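Long-range contacts in glutamine cyclotransferase (Xanthomonas campestris, PDB 3MBR), which probably catalyses the cyclisation of N-terminal glutamine in peptides, as a calcium-containing glutaminyl cyclase of beta-propeller fold: residues Leu26-Gly31 against His215-Val220; Ile78-Arg83 against Phe101-Glu106. The protein carries 1 engineered substitution. All coordinates share one frame; numbering follows the deposited sequence.

Contact 1 (Leu26-Gly31 against His215-Val220); sequences LFYLRG and HDRLFV. With CA (calcium ion), chain B.
Tyr28 carries most of this contact, reaching across to Phe219 and Arg217. Its CD2 lies 3.8 Å from CE2 of Phe219. The two ring planes are only 26° apart, but the rings are offset by so much that little of one lies over the other. At the far end of the ring, Arg217 NH2 gives a weak hydrogen bond to Tyr28 OH, 3.2 Å long and bent to 129° at the hydrogen. The guanidinium stands almost square to the Tyr28 ring and meets the hydroxyl with its edge. Phe219 CZ sits 3.6 Å above the plane of the Arg217 guanidinium, over its centre. With Tyr28 CG anti to the backbone N (chi1 173°), the ring extends from strand 23-29 toward strand 217-222.

Asp212, outside the two segments, positions the arginine through a salt bridge to Arg217 NE. His215 ND1 is hydrogen-bonded to the same carboxylate. Asp216 and Arg217 lie opposite the single residue Asp212, a G1 beta bulge at the start of the strand.

Toward the calcium, Leu26 CD2 comes no nearer than 4.3 Å to Phe219 O. Leu26 O binds the calcium ion at 2.3 Å, and water 1 is a ligand at 2.4 Å. Ile209, Glu154, Leu155 and Glu156 complete the site.

The short strand segments run roughly antiparallel, with their axes 8.6 Å apart at the closest, too far for backbone pairing. They belong to separate four-stranded sheets. Side-chain packing between the sheets of adjacent blades is characteristic of a beta-propeller; here it adjoins the calcium site.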
loop_
_atom_site.group_PDB
_atom_site.type_symbol
_atom_site.label_atom_id
_atom_site.label_comp_id
_atom_site.label_asym_id
_atom_site.label_seq_id
_atom_site.Cartn_x
_atom_site.Cartn_y
_atom_site.Cartn_z
ATOM N N LEU A 26 -0.595 0.081 -3.963
ATOM C CA LEU A 26 -1.819 0.361 -4.734
ATOM C C LEU A 26 -2.456 1.639 -4.210
ATOM O O LEU A 26 -2.428 1.895 -2.980
ATOM C CB LEU A 26 -2.811 -0.818 -4.476
ATOM C CG LEU A 26 -4.065 -0.893 -5.363
ATOM C CD1 LEU A 26 -3.753 -1.392 -6.747
ATOM C CD2 LEU A 26 -5.082 -1.840 -4.664
ATOM N N PHE A 27 -3.024 2.433 -5.129
ATOM C CA PHE A 27 -3.882 3.550 -4.658
ATOM C C PHE A 27 -4.970 3.782 -5.650
ATOM O O PHE A 27 -4.911 3.198 -6.788
ATOM C CB PHE A 27 -3.098 4.818 -4.317
ATOM C CG PHE A 27 -2.421 5.482 -5.483
ATOM C CD1 PHE A 27 -3.146 6.312 -6.347
ATOM C CD2 PHE A 27 -1.033 5.345 -5.694
ATOM C CE1 PHE A 27 -2.505 7.009 -7.449
ATOM C CE2 PHE A 27 -0.415 6.035 -6.808
ATOM C CZ PHE A 27 -1.149 6.868 -7.648
ATOM N N TYR A 28 -5.954 4.564 -5.345
ATOM C CA TYR A 28 -7.057 4.814 -6.247
ATOM C C TYR A 28 -7.103 6.327 -6.471
ATOM O O TYR A 28 -6.960 7.159 -5.545
ATOM C CB TYR A 28 -8.355 4.391 -5.551
ATOM C CG TYR A 28 -9.621 4.739 -6.290
ATOM C CD1 TYR A 28 -10.156 6.007 -6.200
ATOM C CD2 TYR A 28 -10.217 3.841 -7.115
ATOM C CE1 TYR A 28 -11.324 6.386 -6.858
ATOM C CE2 TYR A 28 -11.425 4.192 -7.790
ATOM C CZ TYR A 28 -11.925 5.475 -7.635
ATOM O OH TYR A 28 -13.123 5.824 -8.266
ATOM N N LEU A 29 -7.361 6.695 -7.712
ATOM C CA LEU A 29 -7.486 8.118 -7.963
ATOM C C LEU A 29 -8.380 8.384 -9.170
ATOM O O LEU A 29 -8.109 7.802 -10.234
ATOM C CB LEU A 29 -6.042 8.725 -8.234
ATOM C CG LEU A 29 -6.095 10.227 -8.580
ATOM C CD1 LEU A 29 -6.548 10.900 -7.367
ATOM C CD2 LEU A 29 -4.593 10.607 -8.976
ATOM N N ARG A 30 -9.431 9.216 -8.983
ATOM C CA ARG A 30 -10.302 9.654 -10.120
ATOM C C ARG A 30 -10.757 8.442 -10.953
ATOM O O ARG A 30 -10.737 8.447 -12.212
ATOM C CB ARG A 30 -9.512 10.599 -11.061
ATOM C CG ARG A 30 -9.583 12.123 -10.980
ATOM C CD ARG A 30 -9.135 12.831 -9.714
ATOM N NE ARG A 30 -7.782 13.477 -9.626
ATOM C CZ ARG A 30 -6.778 13.459 -10.512
ATOM N NH1 ARG A 30 -6.873 12.858 -11.690
ATOM N NH2 ARG A 30 -5.648 14.059 -10.197
ATOM N N GLY A 31 -11.189 7.404 -10.301
ATOM C CA GLY A 31 -11.804 6.294 -10.950
ATOM C C GLY A 31 -10.870 5.210 -11.437
ATOM O O GLY A 31 -11.330 4.170 -11.889
ATOM N N HIS A 215 -16.204 7.894 -2.820
ATOM C CA HIS A 215 -17.334 6.986 -2.717
ATOM C C HIS A 215 -17.237 6.029 -1.546
ATOM O O HIS A 215 -18.109 5.193 -1.412
ATOM C CB HIS A 215 -17.519 6.175 -4.008
ATOM C CG HIS A 215 -17.579 7.015 -5.234
ATOM N ND1 HIS A 215 -16.491 7.191 -6.078
ATOM C CD2 HIS A 215 -18.600 7.753 -5.773
ATOM C CE1 HIS A 215 -16.845 7.991 -7.074
ATOM N NE2 HIS A 215 -18.109 8.357 -6.910
ATOM N N ASP A 216 -16.191 6.196 -0.700
ATOM C CA ASP A 216 -15.931 5.380 0.483
ATOM C C ASP A 216 -15.831 3.920 0.101
ATOM O O ASP A 216 -16.539 3.096 0.679
ATOM C CB ASP A 216 -17.054 5.628 1.538
ATOM C CG ASP A 216 -16.780 4.932 2.903
ATOM O OD1 ASP A 216 -15.627 4.531 3.225
ATOM O OD2 ASP A 216 -17.782 4.811 3.642
ATOM N N ARG A 217 -14.946 3.609 -0.837
ATOM C CA ARG A 217 -14.727 2.200 -1.226
ATOM C C ARG A 217 -13.303 1.810 -0.871
ATOM O O ARG A 217 -12.347 2.500 -1.317
ATOM C CB ARG A 217 -14.956 2.012 -2.739
ATOM C CG ARG A 217 -16.366 2.449 -3.202
ATOM C CD ARG A 217 -16.623 2.064 -4.634
ATOM N NE ARG A 217 -15.756 2.795 -5.538
ATOM C CZ ARG A 217 -15.629 2.520 -6.839
ATOM N NH1 ARG A 217 -16.394 1.539 -7.406
ATOM N NH2 ARG A 217 -14.825 3.246 -7.576
ATOM N N LEU A 218 -13.148 0.655 -0.250
ATOM C CA LEU A 218 -11.851 0.136 0.152
ATOM C C LEU A 218 -11.542 -1.078 -0.707
ATOM O O LEU A 218 -12.367 -2.016 -0.747
ATOM C CB LEU A 218 -11.904 -0.218 1.636
ATOM C CG LEU A 218 -10.551 -0.690 2.190
ATOM C CD1 LEU A 218 -9.494 0.348 2.050
ATOM C CD2 LEU A 218 -10.750 -1.073 3.691
ATOM N N PHE A 219 -10.380 -1.117 -1.395
ATOM C CA PHE A 219 -10.030 -2.236 -2.251
ATOM C C PHE A 219 -8.744 -2.909 -1.741
ATOM O O PHE A 219 -7.805 -2.230 -1.305
ATOM C CB PHE A 219 -9.710 -1.689 -3.656
ATOM C CG PHE A 219 -10.883 -0.959 -4.292
ATOM C CD1 PHE A 219 -12.017 -1.643 -4.746
ATOM C CD2 PHE A 219 -10.828 0.417 -4.422
ATOM C CE1 PHE A 219 -13.054 -0.937 -5.359
ATOM C CE2 PHE A 219 -11.858 1.093 -5.003
ATOM C CZ PHE A 219 -12.969 0.426 -5.460
ATOM N N VAL A 220 -8.683 -4.235 -1.882
ATOM C CA VAL A 220 -7.481 -4.952 -1.536
ATOM C C VAL A 220 -7.102 -5.966 -2.630
ATOM O O VAL A 220 -8.009 -6.603 -3.231
ATOM C CB VAL A 220 -7.579 -5.688 -0.159
ATOM C CG1 VAL A 220 -7.838 -4.714 0.951
ATOM C CG2 VAL A 220 -8.659 -6.707 -0.121
HETATM CA CA CA B . -2.116 1.892 -0.705
HETATM O O HOH W 1 -0.450 3.573 -1.236
#

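Contact 2 (Ile78-Arg83 against Phe101-Glu106)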
loop_
_atom_site.group_PDB
_atom_site.type_symbol
_atom_site.label_atom_id
_atom_site.label_comp_id
_atom_site.label_asym_id
_atom_site.label_seq_id
_atom_site.Cartn_x
_atom_site.Cartn_y
_atom_site.Cartn_z
ATOM N N ILE A 78 4.528 9.294 -6.518
ATOM C CA ILE A 78 5.835 9.105 -5.800
ATOM C C ILE A 78 6.019 7.632 -5.528
ATOM O O ILE A 78 5.085 6.984 -5.069
ATOM C CB ILE A 78 5.812 9.978 -4.482
ATOM C CG1 ILE A 78 5.585 11.449 -4.859
ATOM C CG2 ILE A 78 7.095 9.753 -3.713
ATOM C CD1 ILE A 78 5.301 12.368 -3.781
ATOM N N GLN A 79 7.229 7.128 -5.797
ATOM C CA GLN A 79 7.468 5.704 -5.626
ATOM C C GLN A 79 8.764 5.449 -4.896
ATOM O O GLN A 79 9.771 6.133 -5.136
ATOM C CB GLN A 79 7.545 5.076 -7.015
ATOM C CG GLN A 79 7.748 3.532 -6.955
ATOM C CD GLN A 79 7.734 2.870 -8.278
ATOM O OE1 GLN A 79 8.213 3.402 -9.263
ATOM N NE2 GLN A 79 7.183 1.653 -8.325
ATOM N N LEU A 80 8.804 4.416 -4.045
ATOM C CA LEU A 80 10.011 3.927 -3.373
ATOM C C LEU A 80 10.607 2.780 -4.151
ATOM O O LEU A 80 9.983 2.242 -5.070
ATOM C CB LEU A 80 9.724 3.492 -1.925
ATOM C CG LEU A 80 8.973 4.495 -1.081
ATOM C CD1 LEU A 80 8.591 3.827 0.255
ATOM C CD2 LEU A 80 9.834 5.723 -0.853
ATOM N N THR A 81 11.856 2.429 -3.814
ATOM C CA THR A 81 12.411 1.209 -4.360
ATOM C C THR A 81 12.761 0.303 -3.220
ATOM O O THR A 81 12.988 0.744 -2.060
ATOM C CB THR A 81 13.688 1.475 -5.178
ATOM O OG1 THR A 81 14.669 2.132 -4.346
ATOM C CG2 THR A 81 13.426 2.243 -6.452
ATOM N N TRP A 82 12.849 -0.965 -3.494
ATOM C CA TRP A 82 13.136 -1.859 -2.362
ATOM C C TRP A 82 14.492 -1.619 -1.641
ATOM O O TRP A 82 14.577 -1.213 -0.426
ATOM C CB TRP A 82 12.969 -3.268 -2.857
ATOM C CG TRP A 82 13.186 -4.332 -1.782
ATOM C CD1 TRP A 82 13.009 -4.209 -0.395
ATOM C CD2 TRP A 82 13.667 -5.655 -2.014
ATOM N NE1 TRP A 82 13.342 -5.398 0.215
ATOM C CE2 TRP A 82 13.748 -6.298 -0.754
ATOM C CE3 TRP A 82 14.043 -6.362 -3.173
ATOM C CZ2 TRP A 82 14.186 -7.624 -0.625
ATOM C CZ3 TRP A 82 14.481 -7.667 -3.046
ATOM C CH2 TRP A 82 14.554 -8.286 -1.775
ATOM N N ARG A 83 15.575 -1.834 -2.385
ATOM C CA ARG A 83 16.886 -1.813 -1.719
ATOM C C ARG A 83 17.825 -0.830 -2.400
ATOM O O ARG A 83 19.039 -0.847 -2.135
ATOM C CB ARG A 83 17.483 -3.241 -1.664
ATOM C CG ARG A 83 16.876 -4.071 -0.523
ATOM C CD ARG A 83 17.386 -5.550 -0.463
ATOM N NE ARG A 83 16.711 -6.315 0.614
ATOM C CZ ARG A 83 17.045 -7.542 1.022
ATOM N NH1 ARG A 83 18.063 -8.197 0.460
ATOM N NH2 ARG A 83 16.354 -8.112 2.005
ATOM N N PHE A 101 14.958 10.983 -5.717
ATOM C CA PHE A 101 15.347 11.421 -4.376
ATOM C C PHE A 101 15.968 10.210 -3.678
ATOM O O PHE A 101 15.884 9.087 -4.216
ATOM C CB PHE A 101 14.150 11.992 -3.566
ATOM C CG PHE A 101 12.983 11.026 -3.350
ATOM C CD1 PHE A 101 12.869 10.263 -2.178
ATOM C CD2 PHE A 101 12.008 10.864 -4.313
ATOM C CE1 PHE A 101 11.739 9.380 -1.988
ATOM C CE2 PHE A 101 10.942 10.034 -4.132
ATOM C CZ PHE A 101 10.798 9.299 -2.946
ATOM N N ARG A 102 16.648 10.450 -2.548
ATOM C CA ARG A 102 17.334 9.371 -1.830
ATOM C C ARG A 102 16.910 9.388 -0.415
ATOM O O ARG A 102 16.587 10.451 0.129
ATOM C CB ARG A 102 18.851 9.523 -1.902
ATOM C CG ARG A 102 19.472 8.653 -2.992
ATOM C CD ARG A 102 21.015 8.593 -2.780
ATOM N NE ARG A 102 21.855 8.500 -3.992
ATOM C CZ ARG A 102 21.456 8.576 -5.270
ATOM N NH1 ARG A 102 20.169 8.765 -5.597
ATOM N NH2 ARG A 102 22.368 8.465 -6.238
ATOM N N TYR A 103 16.829 8.211 0.198
ATOM C CA TYR A 103 16.438 8.131 1.589
ATOM C C TYR A 103 17.243 7.044 2.303
ATOM O O TYR A 103 17.762 6.112 1.663
ATOM C CB TYR A 103 14.925 7.862 1.718
ATOM C CG TYR A 103 14.468 6.692 0.845
ATOM C CD1 TYR A 103 14.627 5.347 1.294
ATOM C CD2 TYR A 103 13.920 6.901 -0.404
ATOM C CE1 TYR A 103 14.217 4.245 0.500
ATOM C CE2 TYR A 103 13.527 5.812 -1.200
ATOM C CZ TYR A 103 13.657 4.513 -0.736
ATOM O OH TYR A 103 13.263 3.470 -1.520
ATOM N N PRO A 104 17.397 7.182 3.643
ATOM C CA PRO A 104 18.027 6.093 4.374
ATOM C C PRO A 104 17.174 4.806 4.525
ATOM O O PRO A 104 15.957 4.907 4.712
ATOM C CB PRO A 104 18.271 6.722 5.756
ATOM C CG PRO A 104 17.297 7.787 5.911
ATOM C CD PRO A 104 16.886 8.241 4.534
ATOM N N GLY A 105 17.799 3.617 4.420
ATOM C CA GLY A 105 17.053 2.337 4.623
ATOM C C GLY A 105 16.297 1.775 3.406
ATOM O O GLY A 105 16.597 2.139 2.250
ATOM N N GLU A 106 15.303 0.900 3.668
ATOM C CA GLU A 106 14.594 0.167 2.642
ATOM C C GLU A 106 13.260 0.898 2.426
ATOM O O GLU A 106 12.777 1.561 3.300
ATOM C CB GLU A 106 14.317 -1.290 3.112
ATOM C CG GLU A 106 15.587 -2.205 3.057
ATOM C CD GLU A 106 15.322 -3.677 3.309
ATOM O OE1 GLU A 106 14.137 -4.092 3.579
ATOM O OE2 GLU A 106 16.334 -4.446 3.258
HETATM O O HOH W 2 15.758 1.544 -0.632
HETATM O O HOH W 3 14.000 -6.606 3.561
#
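Tyr103 OH meets the backbone of Thr81. Thr81 N donates to it over 2.9 Å, at 156°, and Thr81 O lies 2.8 Å from the same hydroxyl. Tyr103 CG sits between the backbone N and the carbonyl carbon (chi1 50°), which directs the ring at strand 76-81. Leu80 CD2 packs on that ring, 3.7 Å from Tyr103 CE2. Ile78 CG2 touches Phe101 CZ at 3.8 Å. Thr81 OG1 is satisfied by Glu86 O.

Strands 76-81 and 96-102 are the second and fourth of one propeller blade, with 86-91 between them. Residues 103-106 lead on to strand 109-112, which opens the next blade. Met119 and Leu110 of that blade pack on Leu80.

Water 2 lies within hydrogen-bonding distance of Thr81 O and Gly105 O, but it has more acceptors nearby than protons to give. Gly105 O also accepts from His85 ND1. Glu106 lies alongside Arg83. Their salt bridge, from Arg83 NE to Glu106 OE2, is 3.3 Å long and weak as a hydrogen bond, at 120°. Water 3 accepts from Arg83 NH2 and lies close to Glu106 OE1. That oxygen also accepts from Trp108 NE1. Arg83 NE rests 2.9 Å above the plane of the Trp82 ring, toward its rim.

The two contacts sit in different parts of one propeller. Contact 1 joins segments 184 residues apart, in two adjacent blades; the second blade is closed by the N-terminal strand 9-16 next to its C-terminal strands. Contact 2 lies within one blade and its exit to the next, and its residues fall between the two segments of contact 1 along the chain. The contact centres are 24 Å apart, on opposite sides of the centre of the chain; their nearest atoms come to about 6 Å without touching. Only contact 1 supplies a calcium ligand, Leu26. In contact 2 the side chain of Leu80 remains about 11 Å from the ion and about 8 Å from the side chain of Leu155.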